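Local structure of endonuclease PI-MtuI (Mycobacterium tuberculosis, 2IMZ) at residues D21-G25 / S47-Q51; V31-A35 / L156-V160; D91-R97 / E131-I137. The protein is the splicing domain of the RecA intein, which probably excises itself from its precursor and joins the flanking segments through a new peptide bond. The protein carries 1 engineered substitution. All blocks are in the same frame, centred on the assembly; numbering follows the deposited sequence.

Interaction 1: residues D21-G25 / S47-Q51; sequences DVVDG and SWFDQ
Val22 and Val23, on the last turn of helix 19-24, pack against the Trp48 side chain, Val22 at CD1 and NE1, Val23 at CB. CG1 of Val22 lies opposite the backbone N (chi1 178°), which brings it to the indole edge, in the ring plane, 3.9 Å from CD1 of Trp48. The carbonyl of the same valine comes in obliquely, Val22 O lying 3.3 Å from Trp48 CD1. Val23 reaches further along the strand: its CG1 and CG2 rest on the peptide of Phe49, with Val23 CG2 3.8 Å from Phe49 O. One water gives a hydrogen to each of two carboxylates, 2.6 Å to Asp24 OD1 and 2.7 Å to Asp50 OD2. Further out, Trp48 NE1 is hydrogen-bonded to Lys27 O in the loop after the helix, which would limit the rotation of the indole, and Asp50 OD1 accepts from Gly52 N. Ser47, Phe49 and Gln51 are backbone-bonded to strand 134-153, so the contact sets helix 19-24 on a paired strand of the intein splicing domain. Asp24 OD1 and Asp50 OD2 stand 4.5 Å apart, and the shared water, spending both hydrogens on them, probably eases their mutual repulsion at the solvent edge.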
ATOM      1  N   ASP A  21      -6.640  -9.583  15.606  1.00 13.77           N
ATOM      2  CA  ASP A  21      -7.550  -9.016  16.594  1.00 14.63           C
ATOM      3  C   ASP A  21      -7.907  -7.592  16.203  1.00 14.57           C
ATOM      4  O   ASP A  21      -9.037  -7.137  16.407  1.00 14.78           O
ATOM      5  CB  ASP A  21      -6.921  -9.020  17.989  1.00 16.02           C
ATOM      6  CG  ASP A  21      -6.609 -10.416  18.486  1.00 17.55           C
ATOM      7  OD1 ASP A  21      -7.291 -11.371  18.057  1.00 19.48           O
ATOM      8  OD2 ASP A  21      -5.690 -10.560  19.318  1.00 20.16           O
ATOM      9  N   VAL A  22      -6.933  -6.882  15.641  1.00 13.01           N
ATOM     10  CA  VAL A  22      -7.158  -5.514  15.209  1.00 12.04           C
ATOM     11  C   VAL A  22      -8.175  -5.497  14.072  1.00 12.48           C
ATOM     12  O   VAL A  22      -9.074  -4.658  14.048  1.00 12.54           O
ATOM     13  CB  VAL A  22      -5.842  -4.863  14.726  1.00 12.08           C
ATOM     14  CG1 VAL A  22      -6.099  -3.456  14.226  1.00 11.45           C
ATOM     15  CG2 VAL A  22      -4.841  -4.829  15.870  1.00 13.39           C
ATOM     16  N   VAL A  23      -8.036  -6.432  13.138  1.00 12.57           N
ATOM     17  CA  VAL A  23      -8.956  -6.506  12.004  1.00 13.97           C
ATOM     18  C   VAL A  23     -10.337  -7.037  12.400  1.00 15.20           C
ATOM     19  O   VAL A  23     -11.359  -6.472  11.994  1.00 14.95           O
ATOM     20  CB  VAL A  23      -8.374  -7.389  10.871  1.00 14.83           C
ATOM     21  CG1 VAL A  23      -9.434  -7.639   9.802  1.00 16.02           C
ATOM     22  CG2 VAL A  23      -7.166  -6.694  10.247  1.00 14.10           C
ATOM     23  N   ASP A  24     -10.376  -8.108  13.189  1.00 16.49           N
ATOM     24  CA  ASP A  24     -11.657  -8.684  13.611  1.00 19.70           C
ATOM     25  C   ASP A  24     -12.492  -7.690  14.411  1.00 18.55           C
ATOM     26  O   ASP A  24     -13.724  -7.698  14.334  1.00 20.02           O
ATOM     27  CB  ASP A  24     -11.448  -9.950  14.449  1.00 22.46           C
ATOM     28  CG  ASP A  24     -10.779 -11.070  13.672  1.00 28.19           C
ATOM     29  OD1 ASP A  24     -10.985 -11.163  12.443  1.00 32.64           O
ATOM     30  OD2 ASP A  24     -10.054 -11.871  14.298  1.00 32.85           O
ATOM     31  N   GLY A  25     -11.828  -6.829  15.177  1.00 16.25           N
ATOM     32  CA  GLY A  25     -12.553  -5.849  15.965  1.00 16.35           C
ATOM     33  C   GLY A  25     -12.536  -4.449  15.381  1.00 15.75           C
ATOM     34  O   GLY A  25     -13.064  -3.520  15.987  1.00 16.20           O
ATOM     35  N   SER A  47      -8.604   1.680   8.168  1.00 16.29           N
ATOM     36  CA  SER A  47      -9.225   0.611   7.384  1.00 17.70           C
ATOM     37  C   SER A  47      -8.662  -0.731   7.829  1.00 16.89           C
ATOM     38  O   SER A  47      -7.500  -0.819   8.234  1.00 16.07           O
ATOM     39  CB  SER A  47      -8.963   0.798   5.887  1.00 21.20           C
ATOM     40  OG  SER A  47      -9.501   2.016   5.415  1.00 23.67           O
ATOM     41  N   TRP A  48      -9.487  -1.771   7.734  1.00 16.04           N
ATOM     42  CA  TRP A  48      -9.112  -3.120   8.154  1.00 15.12           C
ATOM     43  C   TRP A  48      -9.438  -4.132   7.059  1.00 16.04           C
ATOM     44  O   TRP A  48     -10.543  -4.124   6.512  1.00 15.61           O
ATOM     45  CB  TRP A  48      -9.885  -3.489   9.424  1.00 13.89           C
ATOM     46  CG  TRP A  48      -9.708  -2.503  10.531  1.00 14.38           C
ATOM     47  CD1 TRP A  48      -8.790  -2.557  11.537  1.00 11.77           C
ATOM     48  CD2 TRP A  48     -10.424  -1.276  10.705  1.00 14.75           C
ATOM     49  NE1 TRP A  48      -8.886  -1.439  12.328  1.00 12.38           N
ATOM     50  CE2 TRP A  48      -9.881  -0.634  11.840  1.00 14.64           C
ATOM     51  CE3 TRP A  48     -11.472  -0.654  10.009  1.00 17.19           C
ATOM     52  CZ2 TRP A  48     -10.350   0.603  12.299  1.00 17.33           C
ATOM     53  CZ3 TRP A  48     -11.939   0.579  10.466  1.00 16.49           C
ATOM     54  CH2 TRP A  48     -11.375   1.193  11.601  1.00 17.88           C
ATOM     55  N   PHE A  49      -8.492  -5.017   6.755  1.00 16.04           N
ATOM     56  CA  PHE A  49      -8.724  -6.016   5.718  1.00 16.68           C
ATOM     57  C   PHE A  49      -8.370  -7.447   6.109  1.00 16.43           C
ATOM     58  O   PHE A  49      -7.272  -7.717   6.598  1.00 15.22           O
ATOM     59  CB  PHE A  49      -7.951  -5.651   4.446  1.00 18.25           C
ATOM     60  CG  PHE A  49      -8.163  -4.236   3.992  1.00 19.73           C
ATOM     61  CD1 PHE A  49      -7.402  -3.200   4.524  1.00 21.91           C
ATOM     62  CD2 PHE A  49      -9.148  -3.934   3.056  1.00 21.64           C
ATOM     63  CE1 PHE A  49      -7.618  -1.878   4.130  1.00 22.48           C
ATOM     64  CE2 PHE A  49      -9.374  -2.616   2.654  1.00 21.95           C
ATOM     65  CZ  PHE A  49      -8.605  -1.587   3.195  1.00 22.57           C
ATOM     66  N   ASP A  50      -9.323  -8.354   5.913  1.00 17.86           N
ATOM     67  CA  ASP A  50      -9.112  -9.775   6.176  1.00 19.41           C
ATOM     68  C   ASP A  50      -8.826 -10.299   4.774  1.00 20.01           C
ATOM     69  O   ASP A  50      -9.735 -10.414   3.953  1.00 19.94           O
ATOM     70  CB  ASP A  50     -10.378 -10.426   6.735  1.00 20.77           C
ATOM     71  CG  ASP A  50     -10.181 -11.893   7.070  1.00 21.91           C
ATOM     72  OD1 ASP A  50      -9.545 -12.611   6.269  1.00 22.95           O
ATOM     73  OD2 ASP A  50     -10.669 -12.335   8.130  1.00 25.12           O
ATOM     74  N   GLN A  51      -7.564 -10.611   4.506  1.00 21.00           N
ATOM     75  CA  GLN A  51      -7.135 -11.051   3.186  1.00 21.70           C
ATOM     76  C   GLN A  51      -7.193 -12.542   2.874  1.00 21.85           C
ATOM     77  O   GLN A  51      -6.755 -12.965   1.803  1.00 22.86           O
ATOM     78  CB  GLN A  51      -5.717 -10.536   2.936  1.00 21.82           C
ATOM     79  CG  GLN A  51      -5.544  -9.048   3.221  1.00 21.04           C
ATOM     80  CD  GLN A  51      -6.310  -8.164   2.254  1.00 21.63           C
ATOM     81  OE1 GLN A  51      -5.726  -7.319   1.573  1.00 25.28           O
ATOM     82  NE2 GLN A  51      -7.620  -8.350   2.190  1.00 21.72           N
TER
HETATM   83  O   HOH W   1     -11.732 -10.747  10.000  1.00 40.91           O

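Interaction 2: residues V31-A35 / L156-V160; sequences VVAAA and LHTLV. With ZN (zinc ion), chain C.
The hydroxyl of Thr158 takes a backbone partner's part here: Thr158 OG1 accepts the N-H of Ala34 at 2.8 Å, along a bent path of 139°. The torsion that sets it there, chi1 63°, holds OG1 between the threonine's own backbone N and carbonyl carbon, facing strand 30-34. The carbonyl oxygen of Thr158, by contrast, is buried against Ala33 CB, 3.4 Å away, and has no polar partner. Elsewhere the two backbones, running 127° apart, are joined by water. One molecule receives the N-H of Val32 and donates to Val160 O, while another donates to both Ala34 O and Leu156 O, each at 2.7 Å. The Val32 carbonyl receives a CA-H...O contact from Leu159 CA at 3.2 Å. Between these polar links apolar side chains pack. Val32 and Val160 lie side by side, CB of the first 3.5 Å from CG2 of the second, and the two methyls of Leu156 divide between Ala33 CB and the CA and CB of Ala35. Val31 CG2 packs on Leu159 CB, and Ile8 and Val153 extend this apolar core. His157 turns away from the strand, its backbone in a left-handed conformation, and binds a zinc ion through ND1 at 2.0 Å. Glu152 of the same chain and His167 of the second subunit bind the same metal. The bend at 156-160, leading into the short hairpin 159-166 before the C-terminal aminosuccinimide at Asn168, is consistent with the C-terminal splicing region of the Hint (Hedgehog/intein) fold.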
ATOM      1  N   VAL A  31      -0.343   3.389  15.307  1.00 11.02           N
ATOM      2  CA  VAL A  31       0.835   2.603  14.962  1.00 10.55           C
ATOM      3  C   VAL A  31       2.005   3.551  14.811  1.00 11.66           C
ATOM      4  O   VAL A  31       1.831   4.771  14.795  1.00 13.01           O
ATOM      5  CB  VAL A  31       0.670   1.866  13.609  1.00 11.70           C
ATOM      6  CG1 VAL A  31      -0.540   0.963  13.645  1.00 12.60           C
ATOM      7  CG2 VAL A  31       0.562   2.880  12.469  1.00 12.41           C
ATOM      8  N   VAL A  32       3.202   2.986  14.723  1.00 11.20           N
ATOM      9  CA  VAL A  32       4.393   3.787  14.489  1.00 11.36           C
ATOM     10  C   VAL A  32       4.467   3.841  12.968  1.00 11.98           C
ATOM     11  O   VAL A  32       4.601   2.804  12.313  1.00 11.95           O
ATOM     12  CB  VAL A  32       5.670   3.103  15.015  1.00 10.65           C
ATOM     13  CG1 VAL A  32       6.894   3.929  14.610  1.00 12.66           C
ATOM     14  CG2 VAL A  32       5.605   2.955  16.524  1.00 11.53           C
ATOM     15  N   ALA A  33       4.352   5.040  12.408  1.00 10.70           N
ATOM     16  CA  ALA A  33       4.400   5.208  10.962  1.00 11.96           C
ATOM     17  C   ALA A  33       5.592   6.060  10.561  1.00 12.36           C
ATOM     18  O   ALA A  33       5.931   7.028  11.240  1.00 13.71           O
ATOM     19  CB  ALA A  33       3.106   5.854  10.468  1.00 12.13           C
ATOM     20  N   ALA A  34       6.226   5.692   9.453  1.00 12.56           N
ATOM     21  CA  ALA A  34       7.380   6.426   8.951  1.00 12.97           C
ATOM     22  C   ALA A  34       6.973   7.415   7.869  1.00 13.80           C
ATOM     23  O   ALA A  34       6.214   7.075   6.960  1.00 14.32           O
ATOM     24  CB  ALA A  34       8.417   5.451   8.396  1.00 12.12           C
ATOM     25  N   ALA A  35       7.488   8.638   7.970  1.00 14.57           N
ATOM     26  CA  ALA A  35       7.207   9.686   6.995  1.00 15.92           C
ATOM     27  C   ALA A  35       8.269   9.625   5.898  1.00 17.10           C
ATOM     28  O   ALA A  35       9.240   8.876   6.006  1.00 16.65           O
ATOM     29  CB  ALA A  35       7.222  11.053   7.676  1.00 16.73           C
ATOM     30  N   LEU A 156       0.341   8.540   6.270  1.00 13.52           N
ATOM     31  CA  LEU A 156       1.660   8.014   5.943  1.00 13.90           C
ATOM     32  C   LEU A 156       1.752   6.666   5.233  1.00 13.66           C
ATOM     33  O   LEU A 156       2.780   6.357   4.640  1.00 12.50           O
ATOM     34  CB  LEU A 156       2.524   8.016   7.204  1.00 13.09           C
ATOM     35  CG  LEU A 156       2.625   9.423   7.812  1.00 15.96           C
ATOM     36  CD1 LEU A 156       3.484   9.397   9.070  1.00 13.87           C
ATOM     37  CD2 LEU A 156       3.222  10.377   6.783  1.00 14.67           C
ATOM     38  N   HIS A 157       0.693   5.868   5.299  1.00 13.19           N
ATOM     39  CA  HIS A 157       0.672   4.586   4.604  1.00 12.86           C
ATOM     40  C   HIS A 157       1.770   3.593   4.955  1.00 12.99           C
ATOM     41  O   HIS A 157       2.168   2.780   4.119  1.00 12.11           O
ATOM     42  CB  HIS A 157       0.679   4.834   3.091  1.00 15.32           C
ATOM     43  CG  HIS A 157      -0.594   5.428   2.579  1.00 14.93           C
ATOM     44  ND1 HIS A 157      -1.722   4.672   2.343  1.00 15.12           N
ATOM     45  CD2 HIS A 157      -0.938   6.712   2.312  1.00 17.74           C
ATOM     46  CE1 HIS A 157      -2.707   5.466   1.955  1.00 14.92           C
ATOM     47  NE2 HIS A 157      -2.257   6.708   1.930  1.00 16.33           N
ATOM     48  N   THR A 158       2.264   3.659   6.186  1.00 10.73           N
ATOM     49  CA  THR A 158       3.292   2.731   6.646  1.00 11.79           C
ATOM     50  C   THR A 158       3.004   2.396   8.109  1.00 10.33           C
ATOM     51  O   THR A 158       2.216   3.075   8.765  1.00  9.80           O
ATOM     52  CB  THR A 158       4.720   3.332   6.545  1.00 11.46           C
ATOM     53  OG1 THR A 158       4.825   4.481   7.396  1.00 13.19           O
ATOM     54  CG2 THR A 158       5.036   3.739   5.110  1.00 12.22           C
ATOM     55  N   LEU A 159       3.629   1.340   8.611  1.00 11.11           N
ATOM     56  CA  LEU A 159       3.439   0.948  10.005  1.00 12.25           C
ATOM     57  C   LEU A 159       4.514  -0.033  10.427  1.00 10.59           C
ATOM     58  O   LEU A 159       5.148  -0.676   9.592  1.00 10.70           O
ATOM     59  CB  LEU A 159       2.072   0.291  10.227  1.00 12.99           C
ATOM     60  CG  LEU A 159       1.913  -1.132   9.683  1.00 12.94           C
ATOM     61  CD1 LEU A 159       0.830  -1.875  10.456  1.00 15.93           C
ATOM     62  CD2 LEU A 159       1.589  -1.062   8.205  1.00 16.36           C
ATOM     63  N   VAL A 160       4.715  -0.138  11.732  1.00 10.68           N
ATOM     64  CA  VAL A 160       5.697  -1.059  12.264  1.00 11.01           C
ATOM     65  C   VAL A 160       4.978  -2.347  12.638  1.00 11.51           C
ATOM     66  O   VAL A 160       3.990  -2.331  13.372  1.00 10.88           O
ATOM     67  CB  VAL A 160       6.403  -0.463  13.502  1.00 11.00           C
ATOM     68  CG1 VAL A 160       7.203  -1.544  14.223  1.00 10.52           C
ATOM     69  CG2 VAL A 160       7.326   0.666  13.065  1.00 12.40           C
TER
HETATM   70 ZN    ZN C 501      -2.108   2.748   2.327  1.00 15.40          ZN
HETATM   71  O   HOH W   2       3.317   0.011  14.777  1.00 11.62           O
HETATM   72  O   HOH W   3       5.193   7.662   4.510  1.00 17.66           O

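Interaction 3: residues D91-R97 / E131-I137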
ATOM      1  N   ASP A  91      20.586  -8.827   4.974  1.00 15.55           N
ATOM      2  CA  ASP A  91      20.024  -7.579   4.475  1.00 15.65           C
ATOM      3  C   ASP A  91      19.490  -6.791   5.658  1.00 15.49           C
ATOM      4  O   ASP A  91      19.014  -7.376   6.631  1.00 14.92           O
ATOM      5  CB  ASP A  91      18.883  -7.843   3.490  1.00 17.55           C
ATOM      6  CG  ASP A  91      19.370  -8.362   2.154  1.00 20.02           C
ATOM      7  OD1 ASP A  91      20.551  -8.124   1.819  1.00 22.51           O
ATOM      8  OD2 ASP A  91      18.565  -8.990   1.436  1.00 19.31           O
ATOM      9  N   ARG A  92      19.567  -5.467   5.577  1.00 15.94           N
ATOM     10  CA  ARG A  92      19.077  -4.628   6.657  1.00 15.47           C
ATOM     11  C   ARG A  92      17.676  -4.104   6.364  1.00 15.64           C
ATOM     12  O   ARG A  92      17.326  -3.822   5.211  1.00 14.49           O
ATOM     13  CB  ARG A  92      20.038  -3.455   6.901  1.00 18.18           C
ATOM     14  CG  ARG A  92      21.413  -3.891   7.403  1.00 21.62           C
ATOM     15  CD  ARG A  92      22.307  -2.707   7.756  1.00 25.87           C
ATOM     16  NE  ARG A  92      22.738  -1.944   6.587  1.00 30.96           N
ATOM     17  CZ  ARG A  92      23.580  -2.395   5.660  1.00 33.11           C
ATOM     18  NH1 ARG A  92      24.092  -3.614   5.753  1.00 34.86           N
ATOM     19  NH2 ARG A  92      23.921  -1.618   4.640  1.00 35.14           N
ATOM     20  N   VAL A  93      16.868  -4.007   7.412  1.00 13.18           N
ATOM     21  CA  VAL A  93      15.508  -3.499   7.287  1.00 12.38           C
ATOM     22  C   VAL A  93      15.316  -2.416   8.334  1.00 12.87           C
ATOM     23  O   VAL A  93      16.016  -2.393   9.345  1.00 15.29           O
ATOM     24  CB  VAL A  93      14.442  -4.613   7.492  1.00 12.48           C
ATOM     25  CG1 VAL A  93      14.582  -5.671   6.401  1.00 13.63           C
ATOM     26  CG2 VAL A  93      14.579  -5.241   8.871  1.00 15.03           C
ATOM     27  N   ALA A  94      14.381  -1.507   8.082  1.00 11.88           N
ATOM     28  CA  ALA A  94      14.111  -0.416   9.015  1.00 13.68           C
ATOM     29  C   ALA A  94      13.456  -0.935  10.291  1.00 14.36           C
ATOM     30  O   ALA A  94      12.414  -1.591  10.240  1.00 13.41           O
ATOM     31  CB  ALA A  94      13.211   0.623   8.351  1.00 12.73           C
ATOM     32  N   GLN A  95      14.077  -0.636  11.429  1.00 14.59           N
ATOM     33  CA  GLN A  95      13.576  -1.056  12.740  1.00 14.95           C
ATOM     34  C   GLN A  95      13.682   0.115  13.710  1.00 17.16           C
ATOM     35  O   GLN A  95      14.754   0.393  14.251  1.00 17.77           O
ATOM     36  CB  GLN A  95      14.392  -2.237  13.278  1.00 18.03           C
ATOM     37  CG  GLN A  95      14.012  -2.647  14.704  1.00 21.24           C
ATOM     38  CD  GLN A  95      14.933  -3.706  15.282  1.00 25.30           C
ATOM     39  OE1 GLN A  95      14.677  -4.907  15.165  1.00 25.51           O
ATOM     40  NE2 GLN A  95      16.021  -3.264  15.905  1.00 25.16           N
ATOM     41  N   PRO A  96      12.570   0.827  13.934  1.00 17.14           N
ATOM     42  CA  PRO A  96      12.554   1.974  14.846  1.00 17.65           C
ATOM     43  C   PRO A  96      12.912   1.594  16.280  1.00 18.16           C
ATOM     44  O   PRO A  96      12.452   0.576  16.793  1.00 18.55           O
ATOM     45  CB  PRO A  96      11.122   2.485  14.723  1.00 17.85           C
ATOM     46  CG  PRO A  96      10.779   2.152  13.300  1.00 17.05           C
ATOM     47  CD  PRO A  96      11.309   0.748  13.174  1.00 18.66           C
ATOM     48  N   ARG A  97      13.739   2.411  16.923  1.00 17.11           N
ATOM     49  CA  ARG A  97      14.137   2.149  18.300  1.00 18.44           C
ATOM     50  C   ARG A  97      14.212   3.452  19.080  1.00 17.65           C
ATOM     51  O   ARG A  97      14.595   4.484  18.533  1.00 16.79           O
ATOM     52  CB  ARG A  97      15.519   1.495  18.364  1.00 23.00           C
ATOM     53  CG  ARG A  97      15.740   0.283  17.478  1.00 27.17           C
ATOM     54  CD  ARG A  97      17.192  -0.145  17.607  1.00 31.43           C
ATOM     55  NE  ARG A  97      17.652  -0.958  16.485  1.00 35.62           N
ATOM     56  CZ  ARG A  97      18.932  -1.194  16.223  1.00 38.17           C
ATOM     57  NH1 ARG A  97      19.872  -0.676  17.003  1.00 40.07           N
ATOM     58  NH2 ARG A  97      19.277  -1.941  15.183  1.00 39.41           N
ATOM     59  N   GLU A 131      13.549   6.531  16.793  1.00 17.64           N
ATOM     60  CA  GLU A 131      14.434   6.929  15.706  1.00 18.42           C
ATOM     61  C   GLU A 131      14.487   5.782  14.706  1.00 17.85           C
ATOM     62  O   GLU A 131      14.474   4.615  15.093  1.00 15.72           O
ATOM     63  CB  GLU A 131      15.844   7.199  16.243  1.00 19.61           C
ATOM     64  CG  GLU A 131      16.729   7.986  15.287  1.00 23.97           C
ATOM     65  CD  GLU A 131      18.188   7.994  15.703  1.00 25.44           C
ATOM     66  OE1 GLU A 131      18.462   8.054  16.918  1.00 27.86           O
ATOM     67  OE2 GLU A 131      19.061   7.952  14.810  1.00 28.02           O
ATOM     68  N   LEU A 132      14.541   6.107  13.419  1.00 18.52           N
ATOM     69  CA  LEU A 132      14.612   5.068  12.403  1.00 19.52           C
ATOM     70  C   LEU A 132      16.020   4.485  12.402  1.00 19.84           C
ATOM     71  O   LEU A 132      16.991   5.181  12.111  1.00 20.76           O
ATOM     72  CB  LEU A 132      14.275   5.648  11.025  1.00 22.68           C
ATOM     73  CG  LEU A 132      14.201   4.667   9.852  1.00 26.75           C
ATOM     74  CD1 LEU A 132      13.143   3.611  10.123  1.00 28.48           C
ATOM     75  CD2 LEU A 132      13.866   5.430   8.577  1.00 28.06           C
ATOM     76  N   ARG A 133      16.127   3.211  12.760  1.00 18.89           N
ATOM     77  CA  ARG A 133      17.410   2.517  12.793  1.00 19.97           C
ATOM     78  C   ARG A 133      17.283   1.324  11.858  1.00 19.80           C
ATOM     79  O   ARG A 133      16.200   1.045  11.349  1.00 17.71           O
ATOM     80  CB  ARG A 133      17.719   2.024  14.210  1.00 21.07           C
ATOM     81  CG  ARG A 133      17.672   3.110  15.282  1.00 24.36           C
ATOM     82  CD  ARG A 133      18.763   4.145  15.073  1.00 27.21           C
ATOM     83  NE  ARG A 133      20.097   3.559  15.170  1.00 29.95           N
ATOM     84  CZ  ARG A 133      20.631   3.085  16.291  1.00 32.09           C
ATOM     85  NH1 ARG A 133      19.947   3.123  17.427  1.00 35.68           N
ATOM     86  NH2 ARG A 133      21.854   2.571  16.278  1.00 34.21           N
ATOM     87  N   TYR A 134      18.383   0.615  11.640  1.00 19.51           N
ATOM     88  CA  TYR A 134      18.355  -0.540  10.760  1.00 21.61           C
ATOM     89  C   TYR A 134      18.870  -1.780  11.469  1.00 21.48           C
ATOM     90  O   TYR A 134      19.796  -1.709  12.281  1.00 23.46           O
ATOM     91  CB  TYR A 134      19.180  -0.252   9.504  1.00 23.58           C
ATOM     92  CG  TYR A 134      18.536   0.781   8.606  1.00 25.11           C
ATOM     93  CD1 TYR A 134      17.512   0.427   7.726  1.00 25.87           C
ATOM     94  CD2 TYR A 134      18.909   2.122   8.675  1.00 26.38           C
ATOM     95  CE1 TYR A 134      16.873   1.380   6.941  1.00 26.90           C
ATOM     96  CE2 TYR A 134      18.275   3.086   7.893  1.00 27.55           C
ATOM     97  CZ  TYR A 134      17.258   2.709   7.030  1.00 28.30           C
ATOM     98  OH  TYR A 134      16.622   3.658   6.259  1.00 30.53           O
ATOM     99  N   SER A 135      18.244  -2.913  11.177  1.00 19.74           N
ATOM    100  CA  SER A 135      18.632  -4.184  11.772  1.00 17.69           C
ATOM    101  C   SER A 135      18.709  -5.236  10.683  1.00 16.80           C
ATOM    102  O   SER A 135      17.963  -5.181   9.708  1.00 15.37           O
ATOM    103  CB  SER A 135      17.617  -4.607  12.835  1.00 20.23           C
ATOM    104  OG  SER A 135      17.666  -3.730  13.945  1.00 22.20           O
ATOM    105  N   VAL A 136      19.612  -6.197  10.851  1.00 14.90           N
ATOM    106  CA  VAL A 136      19.786  -7.244   9.861  1.00 15.47           C
ATOM    107  C   VAL A 136      18.841  -8.423  10.028  1.00 14.88           C
ATOM    108  O   VAL A 136      18.345  -8.699  11.123  1.00 14.95           O
ATOM    109  CB  VAL A 136      21.235  -7.790   9.873  1.00 16.16           C
ATOM    110  CG1 VAL A 136      22.209  -6.673   9.549  1.00 19.28           C
ATOM    111  CG2 VAL A 136      21.558  -8.404  11.232  1.00 16.91           C
ATOM    112  N   ILE A 137      18.589  -9.104   8.916  1.00 14.86           N
ATOM    113  CA  ILE A 137      17.751 -10.293   8.894  1.00 14.19           C
ATOM    114  C   ILE A 137      18.667 -11.441   9.311  1.00 16.35           C
ATOM    115  O   ILE A 137      19.721 -11.658   8.703  1.00 15.38           O
ATOM    116  CB  ILE A 137      17.200 -10.558   7.479  1.00 14.21           C
ATOM    117  CG1 ILE A 137      16.193  -9.465   7.105  1.00 13.06           C
ATOM    118  CG2 ILE A 137      16.544 -11.927   7.416  1.00 11.34           C
ATOM    119  CD1 ILE A 137      15.764  -9.495   5.654  1.00 18.31           C
TER
HETATM  120  O   HOH W   4      17.489   4.794  18.777  1.00 29.11           O
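Ser135 OG is gripped by Arg97, whose NH2 donates to it at 2.7 Å, and the side chain of Gln95 lies beside the same hydroxyl. OG lies 17° out of the guanidinium plane, near its edge. Arg97 reaches this far because its chain runs extended from CG to NE (chi2 176°), crossing the side chain of Arg133 at about a right angle, so that Arg133 CB lies over one face of the Arg97 guanidinium. The two guanidinium planes are 51° apart, with Arg97 NH1 and Arg133 NH1 separated by 3.8 Å. A water donates to the backbone O of Arg97 and accepts from Arg133 NH1. Beneath these side chains strand 92-94 pairs antiparallel with the start of the long strand 134-153, in what is probably a Hint fold. Val93 and Ser135 exchange both N-H...O bonds, as do Arg97 and Glu131; between them Gln95 N gives a straight 2.7 Å bond to Arg133 O, answered only by a weak one from Arg133 N to Gln95 O. The link between the arms, unmodelled over 103-126, probably marks where full-length inteins carry their endonuclease domain. On the face bearing Arg92, Ala94, Tyr134 and Val136, Ala94 CB touches Leu132 CD1 tightly, at 3.5 Å, and lies 4.0 Å from Tyr134 CE1. Arg92 CG packs on Val136 CG1 at 3.6 Å, while its guanidinium reaches out to a salt bridge with Glu78.

From the N terminus, helix 19-24 opens interaction 1, which closes a short loop on strand 40-52. Strand 30-34 begins inside that loop, pairs with 40-52, and also meets the distant 156-160, so interactions 1 and 2 cross. Interaction 3 both opens and closes within the long span of interaction 2, pairing 91-97 with 131-137 around the unmodelled region. Strand 134-153 then runs back across the fold to pair with strand 40-52, linking interactions 1 and 3, which lie on opposite sides of the chain's centre, about 26 Å between centres. Interactions 2 and 3 touch directly, Val160 CG2 lying 3.8 Å from Pro96 CG. The second subunit reaches interactions 1 and 2.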